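Local coordinates for putative methyl-accepting chemotaxis signal transduction protein (Campylobacter jejuni subsp. jejuni serotype O:2, PDB 4XMR) that probably senses amino acids such as isoleucine, which its periplasmic tandem PAS sensory domain binds, and passes the signal across the membrane to steer chemotaxis, at residues B[177-182]-B[234-239]. Residues are numbered along the deposited sequence; the frame is centred on the assembly and turned at random.
Sequences TFLFDQ and FAYTAC
C239 packs against two phenylalanine rings, F178 and F180, of the adjacent antiparallel strand, which themselves meet, F180 CZ lying at the edge of the F178 ring. Its CB lies over one face of the F178 ring, 3.9 Å from the centroid and offset toward the rim, a CH-pi contact. Its SG comes to the edge of the F180 ring, in plane, 3.8 Å from CE2, while meeting the F178 ring obliquely. With chi1 at 50°, F178 holds CG between its own backbone N and carbonyl carbon, which swings the ring across toward C239. The same sulfur is tied by a disulfide to C230 on the next strand. F178 and F180 each exchange two backbone hydrogen bonds with C239 and T237 respectively; the shortest, F180 N to T237 O, spans 2.7 Å, with an N-H...O angle of 167°. Strands 177-180 and 236-243 are neighbours in the antiparallel five-stranded sheet of the second, probably membrane-proximal, PAS module, away from the isoleucine pocket. On the other face, L179 sets CD2 against A238 CB at 3.5 Å and, more loosely, CD1 over one face of the Y236 ring, and long helix 9-48 packs against all three residues. Y236 presents its ring edge to F180 O, CD1 at 3.5 Å. Just past strand 177-180 and before Y236, where the other strand begins, a water donates to D181 O and A235 O and accepts from T237 OG1 at 2.7 Å; K232 NZ also bonds that hydroxyl and A235 O.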
loop_
_atom_site.group_PDB
_atom_site.type_symbol
_atom_site.label_atom_id
_atom_site.label_comp_id
_atom_site.label_asym_id
_atom_site.label_seq_id
_atom_site.Cartn_x
_atom_site.Cartn_y
_atom_site.Cartn_z
ATOM N N THR B 177 18.154 -3.011 1.099
ATOM C CA THR B 177 17.503 -3.665 -0.022
ATOM C C THR B 177 17.435 -2.737 -1.223
ATOM O O THR B 177 17.418 -1.511 -1.089
ATOM C CB THR B 177 16.096 -4.150 0.340
ATOM O OG1 THR B 177 15.316 -3.023 0.753
ATOM C CG2 THR B 177 16.136 -5.175 1.474
ATOM N N PHE B 178 17.413 -3.336 -2.407
ATOM C CA PHE B 178 17.394 -2.577 -3.648
ATOM C C PHE B 178 16.816 -3.414 -4.779
ATOM O O PHE B 178 16.670 -4.623 -4.645
ATOM C CB PHE B 178 18.777 -1.980 -3.982
ATOM C CG PHE B 178 19.928 -2.962 -3.910
ATOM C CD1 PHE B 178 20.531 -3.251 -2.691
ATOM C CD2 PHE B 178 20.453 -3.540 -5.060
ATOM C CE1 PHE B 178 21.605 -4.136 -2.612
ATOM C CE2 PHE B 178 21.535 -4.422 -4.987
ATOM C CZ PHE B 178 22.103 -4.710 -3.760
ATOM N N LEU B 179 16.441 -2.746 -5.866
ATOM C CA LEU B 179 15.814 -3.383 -7.015
ATOM C C LEU B 179 16.571 -3.073 -8.289
ATOM O O LEU B 179 16.961 -1.929 -8.509
ATOM C CB LEU B 179 14.389 -2.862 -7.219
ATOM C CG LEU B 179 13.324 -3.057 -6.160
ATOM C CD1 LEU B 179 12.007 -2.485 -6.698
ATOM C CD2 LEU B 179 13.177 -4.525 -5.796
ATOM N N PHE B 180 16.725 -4.087 -9.139
ATOM C CA PHE B 180 17.170 -3.894 -10.513
ATOM C C PHE B 180 15.991 -4.074 -11.449
ATOM O O PHE B 180 15.095 -4.872 -11.181
ATOM C CB PHE B 180 18.233 -4.926 -10.896
ATOM C CG PHE B 180 19.510 -4.797 -10.132
ATOM C CD1 PHE B 180 20.495 -3.925 -10.562
ATOM C CD2 PHE B 180 19.731 -5.565 -8.999
ATOM C CE1 PHE B 180 21.676 -3.802 -9.867
ATOM C CE2 PHE B 180 20.912 -5.450 -8.301
ATOM C CZ PHE B 180 21.888 -4.571 -8.738
ATOM N N ASP B 181 15.997 -3.339 -12.554
ATOM C CA ASP B 181 14.962 -3.522 -13.556
ATOM C C ASP B 181 15.264 -4.707 -14.470
ATOM O O ASP B 181 16.225 -5.449 -14.249
ATOM C CB ASP B 181 14.709 -2.231 -14.345
ATOM C CG ASP B 181 15.905 -1.791 -15.182
ATOM O OD1 ASP B 181 16.797 -2.614 -15.486
ATOM O OD2 ASP B 181 15.933 -0.603 -15.561
ATOM N N GLN B 182 14.433 -4.871 -15.489
ATOM C CA GLN B 182 14.505 -6.006 -16.395
ATOM C C GLN B 182 15.801 -6.047 -17.206
ATOM O O GLN B 182 16.182 -7.099 -17.719
ATOM C CB GLN B 182 13.287 -6.002 -17.325
ATOM C CG GLN B 182 13.158 -4.769 -18.233
ATOM C CD GLN B 182 12.837 -3.465 -17.494
ATOM O OE1 GLN B 182 12.140 -3.453 -16.467
ATOM N NE2 GLN B 182 13.354 -2.357 -18.022
ATOM N N PHE B 234 8.568 -10.465 -10.371
ATOM C CA PHE B 234 8.177 -10.163 -11.740
ATOM C C PHE B 234 9.433 -9.900 -12.591
ATOM O O PHE B 234 10.350 -10.735 -12.606
ATOM C CB PHE B 234 7.112 -9.064 -11.760
ATOM C CG PHE B 234 5.868 -9.457 -11.008
ATOM C CD1 PHE B 234 4.942 -10.306 -11.586
ATOM C CD2 PHE B 234 5.671 -9.050 -9.704
ATOM C CE1 PHE B 234 3.816 -10.705 -10.893
ATOM C CE2 PHE B 234 4.535 -9.437 -9.005
ATOM C CZ PHE B 234 3.615 -10.268 -9.603
ATOM N N ALA B 235 9.510 -8.769 -13.279
ATOM C CA ALA B 235 10.683 -8.516 -14.111
ATOM C C ALA B 235 11.866 -7.950 -13.326
ATOM O O ALA B 235 12.982 -7.876 -13.854
ATOM C CB ALA B 235 10.330 -7.606 -15.281
ATOM N N TYR B 236 11.625 -7.562 -12.071
ATOM C CA TYR B 236 12.658 -6.945 -11.241
ATOM C C TYR B 236 13.507 -8.005 -10.569
ATOM O O TYR B 236 13.086 -9.148 -10.392
ATOM C CB TYR B 236 12.055 -6.094 -10.105
ATOM C CG TYR B 236 11.241 -4.881 -10.472
ATOM C CD1 TYR B 236 11.840 -3.725 -10.954
ATOM C CD2 TYR B 236 9.868 -4.874 -10.265
ATOM C CE1 TYR B 236 11.085 -2.607 -11.267
ATOM C CE2 TYR B 236 9.107 -3.769 -10.567
ATOM C CZ TYR B 236 9.717 -2.642 -11.068
ATOM O OH TYR B 236 8.940 -1.553 -11.369
ATOM N N THR B 237 14.692 -7.595 -10.146
ATOM C CA THR B 237 15.487 -8.387 -9.219
ATOM C C THR B 237 15.612 -7.595 -7.924
ATOM O O THR B 237 16.080 -6.451 -7.935
ATOM C CB THR B 237 16.884 -8.676 -9.783
ATOM O OG1 THR B 237 16.749 -9.402 -11.010
ATOM C CG2 THR B 237 17.700 -9.501 -8.791
ATOM N N ALA B 238 15.165 -8.194 -6.821
ATOM C CA ALA B 238 15.293 -7.587 -5.502
ATOM C C ALA B 238 16.474 -8.217 -4.787
ATOM O O ALA B 238 16.615 -9.436 -4.781
ATOM C CB ALA B 238 14.019 -7.775 -4.686
ATOM N N CYS B 239 17.300 -7.384 -4.164
ATOM C CA CYS B 239 18.474 -7.870 -3.434
ATOM C C CYS B 239 18.580 -7.247 -2.050
ATOM O O CYS B 239 18.051 -6.148 -1.798
ATOM C CB CYS B 239 19.758 -7.512 -4.184
ATOM S SG CYS B 239 19.926 -8.216 -5.837
HETATM O O HOH W 1 15.794 -8.050 -13.183
#